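Local coordinates for protein transcobalamin-1 (Homo sapiens, PDB 4KKI) that binds vitamin B12 with femtomolar affinity, recognises other corrinoids as well, and protects the vitamin from the acid of the stomach, at residues L154-G159 / L195-K200; S201-Q206 / G212-I217; S335-V340 / T345-V350. All coordinates share one frame; numbering follows the deposited sequence.

Contact 1 of 3, residues L154-G159 / L195-K200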
# COMPACT_ATOMS: atom_id res chain seq x y z
N LEU A 154 -13.66 5.98 7.15
CA LEU A 154 -15.04 6.34 7.47
C LEU A 154 -15.50 5.70 8.77
O LEU A 154 -16.25 6.31 9.55
CB LEU A 154 -15.98 5.93 6.33
CG LEU A 154 -15.83 6.70 5.02
CD1 LEU A 154 -16.68 6.07 3.92
CD2 LEU A 154 -16.20 8.16 5.21
N CYS A 155 -15.05 4.48 9.01
CA CYS A 155 -15.39 3.75 10.23
C CYS A 155 -14.73 4.35 11.47
O CYS A 155 -15.38 4.56 12.49
CB CYS A 155 -15.00 2.28 10.10
SG CYS A 155 -15.12 1.34 11.62
N LEU A 156 -13.43 4.63 11.37
CA LEU A 156 -12.67 5.18 12.49
C LEU A 156 -13.10 6.59 12.89
O LEU A 156 -12.92 7.00 14.04
CB LEU A 156 -11.17 5.19 12.17
CG LEU A 156 -10.45 3.84 12.18
CD1 LEU A 156 -9.03 3.98 11.64
CD2 LEU A 156 -10.43 3.28 13.60
N PHE A 157 -13.67 7.33 11.95
CA PHE A 157 -14.02 8.73 12.20
C PHE A 157 -15.52 8.99 12.12
O PHE A 157 -15.95 10.12 11.87
CB PHE A 157 -13.23 9.66 11.28
CG PHE A 157 -11.75 9.63 11.51
CD1 PHE A 157 -10.96 8.66 10.91
CD2 PHE A 157 -11.15 10.55 12.36
CE1 PHE A 157 -9.60 8.62 11.13
CE2 PHE A 157 -9.79 10.51 12.58
CZ PHE A 157 -9.01 9.54 11.97
N ASN A 158 -16.31 7.94 12.34
CA ASN A 158 -17.76 8.04 12.40
C ASN A 158 -18.40 8.67 11.17
O ASN A 158 -19.35 9.44 11.28
CB ASN A 158 -18.19 8.80 13.66
CG ASN A 158 -17.77 8.09 14.94
OD1 ASN A 158 -16.94 8.59 15.69
ND2 ASN A 158 -18.35 6.92 15.18
N GLY A 159 -17.85 8.35 10.00
CA GLY A 159 -18.42 8.82 8.76
C GLY A 159 -19.62 7.97 8.38
O GLY A 159 -19.80 6.88 8.91
N LEU A 195 -12.68 -4.30 7.69
CA LEU A 195 -13.79 -5.14 8.15
C LEU A 195 -13.78 -5.28 9.67
O LEU A 195 -14.83 -5.35 10.31
CB LEU A 195 -13.73 -6.52 7.49
CG LEU A 195 -13.95 -6.55 5.97
CD1 LEU A 195 -13.71 -7.95 5.41
CD2 LEU A 195 -15.35 -6.07 5.62
N THR A 196 -12.58 -5.32 10.25
CA THR A 196 -12.43 -5.46 11.69
C THR A 196 -12.91 -4.21 12.41
O THR A 196 -13.48 -4.28 13.50
CB THR A 196 -10.97 -5.76 12.07
OG1 THR A 196 -10.52 -6.91 11.35
CG2 THR A 196 -10.85 -6.02 13.56
N CYS A 197 -12.68 -3.05 11.79
CA CYS A 197 -13.15 -1.79 12.35
C CYS A 197 -14.67 -1.76 12.39
O CYS A 197 -15.26 -1.35 13.38
CB CYS A 197 -12.62 -0.60 11.54
SG CYS A 197 -13.18 1.00 12.16
N VAL A 198 -15.30 -2.20 11.30
CA VAL A 198 -16.76 -2.26 11.23
C VAL A 198 -17.31 -3.21 12.29
O VAL A 198 -18.34 -2.94 12.92
CB VAL A 198 -17.24 -2.71 9.84
CG1 VAL A 198 -18.76 -2.73 9.78
CG2 VAL A 198 -16.67 -1.80 8.77
N LYS A 199 -16.61 -4.33 12.50
CA LYS A 199 -16.98 -5.29 13.53
C LYS A 199 -16.99 -4.63 14.91
O LYS A 199 -17.97 -4.75 15.65
CB LYS A 199 -16.03 -6.49 13.52
CG LYS A 199 -16.29 -7.48 12.39
CD LYS A 199 -15.03 -8.24 11.98
CE LYS A 199 -14.44 -9.02 13.14
NZ LYS A 199 -13.19 -9.75 12.75
N LYS A 200 -15.91 -3.94 15.26
CA LYS A 200 -15.81 -3.28 16.55
C LYS A 200 -16.87 -2.20 16.67
O LYS A 200 -17.48 -2.02 17.72
CB LYS A 200 -14.42 -2.67 16.74
CG LYS A 200 -13.29 -3.68 16.61
CD LYS A 200 -11.93 -3.01 16.66
CE LYS A 200 -11.48 -2.79 18.09
NZ LYS A 200 -11.33 -4.09 18.80

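Contact 2 of 3, residues S201-Q206 / G212-I217. With NAG (2-acetamido-2-deoxy-beta-D-glucopyranose), chain E.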
# COMPACT_ATOMS: atom_id res chain seq x y z
N SER A 201 -17.10 -1.49 15.57
CA SER A 201 -18.10 -0.43 15.52
C SER A 201 -19.51 -0.98 15.73
O SER A 201 -20.35 -0.34 16.36
CB SER A 201 -18.02 0.31 14.19
OG SER A 201 -19.00 1.33 14.11
N LEU A 202 -19.77 -2.18 15.21
CA LEU A 202 -21.05 -2.85 15.39
C LEU A 202 -21.27 -3.31 16.83
O LEU A 202 -22.35 -3.13 17.39
CB LEU A 202 -21.17 -4.05 14.45
CG LEU A 202 -21.59 -3.75 13.01
CD1 LEU A 202 -21.53 -5.00 12.15
CD2 LEU A 202 -23.00 -3.16 13.00
N ILE A 203 -20.24 -3.92 17.41
CA ILE A 203 -20.30 -4.41 18.78
C ILE A 203 -20.45 -3.25 19.76
O ILE A 203 -21.12 -3.36 20.79
CB ILE A 203 -19.07 -5.28 19.12
CG1 ILE A 203 -19.02 -6.49 18.18
CG2 ILE A 203 -19.10 -5.74 20.57
CD1 ILE A 203 -17.84 -7.41 18.41
N ASN A 204 -19.82 -2.12 19.44
CA ASN A 204 -20.04 -0.89 20.19
C ASN A 204 -21.38 -0.27 19.79
O ASN A 204 -22.21 -0.92 19.16
CB ASN A 204 -18.90 0.11 19.94
CG ASN A 204 -17.55 -0.42 20.36
OD1 ASN A 204 -17.45 -1.31 21.20
ND2 ASN A 204 -16.49 0.12 19.77
N GLY A 205 -21.58 0.99 20.15
CA GLY A 205 -22.83 1.66 19.82
C GLY A 205 -22.69 2.63 18.65
O GLY A 205 -23.60 3.41 18.38
N GLN A 206 -21.57 2.56 17.95
CA GLN A 206 -21.27 3.51 16.88
C GLN A 206 -22.16 3.36 15.66
O GLN A 206 -22.63 4.36 15.11
CB GLN A 206 -19.80 3.41 16.47
CG GLN A 206 -18.87 4.36 17.21
CD GLN A 206 -18.67 3.98 18.66
OE1 GLN A 206 -17.77 3.20 18.99
NE2 GLN A 206 -19.50 4.53 19.54
N GLY A 212 -27.21 -9.84 11.65
CA GLY A 212 -26.56 -10.89 10.88
C GLY A 212 -25.40 -10.35 10.08
O GLY A 212 -24.64 -11.11 9.47
N SER A 213 -25.25 -9.02 10.07
CA SER A 213 -24.16 -8.38 9.34
C SER A 213 -22.82 -8.73 9.97
O SER A 213 -21.84 -8.98 9.27
CB SER A 213 -24.35 -6.86 9.31
OG SER A 213 -25.54 -6.51 8.64
N LEU A 214 -22.79 -8.73 11.30
CA LEU A 214 -21.57 -9.05 12.04
C LEU A 214 -21.10 -10.46 11.69
O LEU A 214 -19.90 -10.71 11.58
CB LEU A 214 -21.81 -8.93 13.55
CG LEU A 214 -20.59 -9.22 14.43
CD1 LEU A 214 -19.48 -8.21 14.17
CD2 LEU A 214 -20.98 -9.23 15.90
N LYS A 215 -22.06 -11.36 11.52
CA LYS A 215 -21.77 -12.74 11.16
C LYS A 215 -21.08 -12.83 9.80
O LYS A 215 -20.02 -13.43 9.67
CB LYS A 215 -23.06 -13.57 11.17
CG LYS A 215 -22.88 -15.05 10.91
CD LYS A 215 -24.20 -15.79 11.10
CE LYS A 215 -24.08 -17.26 10.75
NZ LYS A 215 -23.81 -17.47 9.30
N ASN A 216 -21.69 -12.21 8.79
CA ASN A 216 -21.15 -12.25 7.44
C ASN A 216 -19.78 -11.58 7.32
O ASN A 216 -18.90 -12.08 6.63
CB ASN A 216 -22.14 -11.64 6.44
CG ASN A 216 -23.44 -12.42 6.37
OD1 ASN A 216 -23.52 -13.56 6.84
ND2 ASN A 216 -24.46 -11.81 5.78
N ILE A 217 -19.61 -10.45 8.00
CA ILE A 217 -18.34 -9.74 7.99
C ILE A 217 -17.25 -10.59 8.65
O ILE A 217 -16.12 -10.66 8.16
CB ILE A 217 -18.45 -8.37 8.69
CG1 ILE A 217 -19.40 -7.46 7.92
CG2 ILE A 217 -17.09 -7.71 8.82
CD1 ILE A 217 -19.62 -6.11 8.57
C1 NAG E . -25.52 -12.76 5.56
C2 NAG E . -26.78 -11.99 5.14
C3 NAG E . -27.91 -12.92 4.72
C4 NAG E . -27.41 -14.02 3.79
C5 NAG E . -26.19 -14.70 4.39
C6 NAG E . -25.66 -15.81 3.48
C7 NAG E . -26.95 -9.85 6.26
C8 NAG E . -27.63 -9.05 7.34
N2 NAG E . -27.21 -11.15 6.24
O3 NAG E . -28.92 -12.18 4.06
O4 NAG E . -28.44 -14.96 3.58
O5 NAG E . -25.18 -13.75 4.60
O6 NAG E . -25.22 -15.25 2.27
O7 NAG E . -26.20 -9.30 5.46

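Contact 3 of 3, residues S335-V340 / T345-V350. With NAG (2-acetamido-2-deoxy-beta-D-glucopyranose), chain H; NAG (2-acetamido-2-deoxy-beta-D-glucopyranose), chain C.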
# COMPACT_ATOMS: atom_id res chain seq x y z
N SER A 335 24.74 -7.43 -19.17
CA SER A 335 23.84 -7.67 -20.29
C SER A 335 22.63 -8.52 -19.90
O SER A 335 22.75 -9.46 -19.11
CB SER A 335 24.58 -8.32 -21.46
OG SER A 335 25.40 -7.37 -22.12
N VAL A 336 21.48 -8.19 -20.47
CA VAL A 336 20.23 -8.89 -20.16
C VAL A 336 19.38 -9.14 -21.40
O VAL A 336 19.59 -8.52 -22.45
CB VAL A 336 19.37 -8.09 -19.16
CG1 VAL A 336 20.05 -8.03 -17.79
CG2 VAL A 336 19.11 -6.69 -19.70
N ASN A 337 18.42 -10.04 -21.28
CA ASN A 337 17.46 -10.30 -22.35
C ASN A 337 16.17 -9.51 -22.11
O ASN A 337 15.24 -10.01 -21.47
CB ASN A 337 17.17 -11.80 -22.45
CG ASN A 337 16.16 -12.12 -23.54
OD1 ASN A 337 16.07 -11.43 -24.56
ND2 ASN A 337 15.38 -13.18 -23.33
N TYR A 338 16.12 -8.29 -22.62
CA TYR A 338 14.96 -7.42 -22.45
C TYR A 338 13.90 -7.66 -23.51
O TYR A 338 14.17 -7.54 -24.71
CB TYR A 338 15.38 -5.95 -22.46
CG TYR A 338 14.24 -4.97 -22.33
CD1 TYR A 338 13.55 -4.84 -21.13
CD2 TYR A 338 13.85 -4.18 -23.41
CE1 TYR A 338 12.50 -3.94 -21.01
CE2 TYR A 338 12.81 -3.28 -23.29
CZ TYR A 338 12.14 -3.16 -22.09
OH TYR A 338 11.10 -2.27 -21.96
N SER A 339 12.69 -7.98 -23.08
CA SER A 339 11.60 -8.24 -24.00
C SER A 339 10.33 -7.48 -23.64
O SER A 339 10.05 -7.23 -22.47
CB SER A 339 11.31 -9.74 -24.08
OG SER A 339 10.87 -10.25 -22.83
N VAL A 340 9.57 -7.09 -24.66
CA VAL A 340 8.27 -6.46 -24.47
C VAL A 340 7.19 -7.35 -25.07
O VAL A 340 7.11 -7.49 -26.29
CB VAL A 340 8.21 -5.07 -25.12
CG1 VAL A 340 6.80 -4.51 -25.04
CG2 VAL A 340 9.21 -4.13 -24.47
N THR A 345 6.08 -10.70 -29.34
CA THR A 345 7.14 -10.29 -28.42
C THR A 345 8.32 -9.68 -29.17
O THR A 345 8.82 -10.24 -30.14
CB THR A 345 7.63 -11.48 -27.57
OG1 THR A 345 6.51 -12.09 -26.91
CG2 THR A 345 8.63 -11.01 -26.54
N TYR A 346 8.75 -8.51 -28.71
CA TYR A 346 9.95 -7.86 -29.23
C TYR A 346 11.06 -7.98 -28.20
O TYR A 346 10.83 -7.72 -27.02
CB TYR A 346 9.67 -6.39 -29.53
CG TYR A 346 8.42 -6.12 -30.34
CD1 TYR A 346 7.19 -5.94 -29.72
CD2 TYR A 346 8.46 -6.06 -31.73
CE1 TYR A 346 6.05 -5.69 -30.45
CE2 TYR A 346 7.32 -5.81 -32.47
CZ TYR A 346 6.11 -5.63 -31.82
OH TYR A 346 4.96 -5.39 -32.54
N PHE A 347 12.25 -8.37 -28.63
CA PHE A 347 13.36 -8.56 -27.69
C PHE A 347 14.71 -8.13 -28.25
O PHE A 347 14.95 -8.20 -29.46
CB PHE A 347 13.43 -10.02 -27.23
CG PHE A 347 13.75 -10.99 -28.32
CD1 PHE A 347 12.76 -11.50 -29.13
CD2 PHE A 347 15.06 -11.40 -28.53
CE1 PHE A 347 13.06 -12.40 -30.14
CE2 PHE A 347 15.37 -12.30 -29.54
CZ PHE A 347 14.36 -12.80 -30.34
N THR A 348 15.59 -7.68 -27.36
CA THR A 348 16.96 -7.33 -27.69
C THR A 348 17.86 -7.71 -26.53
O THR A 348 17.37 -8.06 -25.45
CB THR A 348 17.14 -5.82 -27.94
OG1 THR A 348 16.44 -5.08 -26.93
CG2 THR A 348 16.61 -5.42 -29.30
N ASN A 349 19.16 -7.64 -26.74
CA ASN A 349 20.08 -7.75 -25.64
C ASN A 349 20.60 -6.35 -25.39
O ASN A 349 21.17 -5.73 -26.27
CB ASN A 349 21.20 -8.73 -25.96
CG ASN A 349 21.98 -8.37 -27.20
OD1 ASN A 349 21.42 -8.02 -28.23
ND2 ASN A 349 23.30 -8.44 -27.10
N VAL A 350 20.35 -5.84 -24.19
CA VAL A 350 20.84 -4.51 -23.84
C VAL A 350 22.03 -4.61 -22.89
O VAL A 350 22.15 -5.56 -22.12
CB VAL A 350 19.73 -3.63 -23.22
CG1 VAL A 350 18.36 -4.04 -23.76
CG2 VAL A 350 19.74 -3.72 -21.70
C1 NAG H . 15.00 -13.78 -24.58
C2 NAG H . 15.28 -15.28 -24.60
C3 NAG H . 14.89 -15.89 -25.94
C4 NAG H . 13.45 -15.52 -26.28
C5 NAG H . 13.23 -14.02 -26.16
C6 NAG H . 11.75 -13.70 -26.36
C7 NAG H . 17.01 -16.47 -23.39
C8 NAG H . 18.34 -17.13 -23.57
N2 NAG H . 16.67 -15.56 -24.30
O3 NAG H . 15.02 -17.29 -25.88
O4 NAG H . 13.16 -15.93 -27.60
O5 NAG H . 13.64 -13.53 -24.90
O6 NAG H . 11.53 -12.33 -26.13
O7 NAG H . 16.29 -16.76 -22.44
C1 NAG C . 24.17 -8.13 -28.21
C2 NAG C . 25.21 -6.99 -28.38
C3 NAG C . 26.14 -7.10 -29.58
C4 NAG C . 26.49 -8.53 -29.88
C5 NAG C . 25.19 -9.29 -30.07
C6 NAG C . 25.48 -10.71 -30.55
C7 NAG C . 24.26 -5.04 -27.33
C8 NAG C . 23.71 -3.66 -27.55
N2 NAG C . 24.50 -5.74 -28.43
O3 NAG C . 27.36 -6.40 -29.31
O4 NAG C . 27.26 -8.59 -31.07
O5 NAG C . 24.56 -9.36 -28.81
O6 NAG C . 26.11 -11.45 -29.51
O7 NAG C . 24.47 -5.49 -26.22

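Contact 1 of 3, residues L154-G159 / L195-K200
Both Cys-155 and Cys-197 hold SG anti to the backbone N (chi1 171° and 179°), which swings each sulfur off its own helix and into the gap between helices 144-156 and 185-203. The sulfurs join there as a disulfide, SG of Cys-155 to SG of Cys-197 at 2.0 Å. Its chi3 of -94° gives the bridge a left-handed twist close to the relaxed right angle, and the CA atoms of Cys-155 and Val-198, the nearest across the contact, lie 6.2 Å apart. No hydrogen bond crosses between the segments; the other contacts found are packing against the sulfurs.

SG of Cys-155 also lies 3.6 Å from the backbone N of Val-198. Reciprocally, SG of Cys-197 sits 3.7 Å from N of Leu-156, while CD2 of Leu-156 closes on the same sulfur at 3.9 Å. Leu-156 thus flanks the bridge with one branch, and its side chain also meets Leu-100 of helix 92-102. Both cysteines are buried, and Cys-155 packs against Tyr-161 of the following loop.

The bridge lies just where helix 144-156 ends. Asn-158 adopts left-handed backbone angles, and N of Gly-159 bonds back to O of Leu-154 at 2.6 Å, the 6-to-1 closure associated with a Schellman motif. Beyond the bridge, the side chain of Val-198 touches Ile-217 of helix 213-229. The result is a disulfide staple joining the C-terminal end of one helix to the last turns of another on the outer part of the alpha domain, away from the cobalamin site, in the alpha6-alpha6 helical barrel of this transporter family.

Contact 2 of 3, residues S201-Q206 / G212-I217
Leu-202 meets the first turn of helix 213-229 through one methyl, CD1. That carbon lies 4.0 Å from the backbone N of Leu-214 and 4.2 Å from CB of the same residue. The CD1 atom of Leu-202 also approaches the residue before Leu-214 and the one three further on, CB of Ser-213 at 4.4 Å and CD1 of Ile-217 at 4.2 Å. A second apolar contact involves the more exposed Ile-203, whose CG1 comes within 4.1 Å of CD2 of Leu-214, the two side chains crossing at about a right angle. Leu-214 reaches it because its CG stands anti to the backbone N (chi1 -179°), which turns the branch toward helix 185-203. No hydrogen bond bridges the segments.

These residues belong to a helical hairpin: the last turn of helix 185-203 faces the first turn of helix 213-229 across a short loop, part of the helical barrel of the alpha domain. Ile-217 extends the same interface inward, packing on Leu-195 and Lys-199, and it also meets Val-167 of helix 163-169; Leu-202 is backed by Ala-209 of the loop.

Gly-212, with a positive phi of 105°, occupies the N-cap position, and its O accepts the N-H of Asn-216. Ser-213 turns OG back to the carbonyl O of Asp-210, to which it is hydrogen-bonded. Farther out, Asn-216 carries the experimentally established N-glycan, its ND2 joined to C1 of the N-acetylglucosamine at 1.4 Å. The acetamido arm of that sugar turns toward the helix start, where its methyl C8 lies 3.5 Å from OG of Ser-213.

Contact 3 of 3, residues S335-V340 / T345-V350
Phe-347 and Asn-337 stand on the same face of an antiparallel pair of strands, and the sugar carried by Asn-337 lies over the phenyl ring. The N-acetylglucosamine is bonded from its C1 to ND2 of Asn-337 at 1.4 Å. Its C5 sits over one face of the Phe-347 ring, offset toward the rim and 3.8 Å from CG of Phe-347, as in CH-pi contacts. Two torsions make this possible: Asn-337 has CG anti to its backbone N (chi1 179°), while Phe-347 places CG between N and the carbonyl carbon (chi1 65°). The sugar hydroxyl O6 ends at 3.2 Å from CG2 of Thr-345 and at 3.3 Å from CB of Ser-339. Asn-349, paired with Asn-337, starts from the same face, and its own sugar, bonded through ND2, extends past the edge of the strands.

The other face carries valines together with Tyr-338, Tyr-346 and Thr-348. CG2 of Val-336 meets CG2 of Val-350 at 3.6 Å, and CG1 of Val-350 approaches CB of Tyr-338 at 3.8 Å. The Tyr-338 ring has OG1 of Thr-348 at its edge; that of Tyr-346 likewise has O of Val-340.

Backbone bonds fix this register. Val-336 with Val-350, Tyr-338 with Thr-348 and Val-340 with Tyr-346 are hydrogen-bonded pairs; the shortest bond runs from N of Val-340 to O of Tyr-346 at 2.7 Å, whereas the one from N of Tyr-338 to O of Thr-348 is weak.

The hairpin belongs to the C-terminal beta domain. Strand 345-353 borders its mixed sheet, and strand 333-341 continues it in parallel to strand 426-432. Tyr-338 and Val-350 pack against helix 358-368, Tyr-338, Val-340, Tyr-346 and Thr-348 reach Phe-373, and Val-340 lies about 4 Å, side chain to side chain, from the cobalamin-binding Trp-402.

The three contacts follow one another along the chain, each closing before the next opens. Contacts 1 and 2 share helix 185-203 in the alpha domain; their centres are 10 Å apart, and they touch where CD1 of Ile-217 meets CG1 of Val-198 at 3.7 Å. Together they tie that helix both to helix 144-156 and to helix 213-229. Contact 3 lies in the beta domain, its centre 48 Å from that of contact 1 and 53 Å from that of contact 2, on the opposite side of the chain's centre. The contacts thus lie in two domains, both of which supply residues to the cobalamin site; contact 2 bears one N-glycan and contact 3 two.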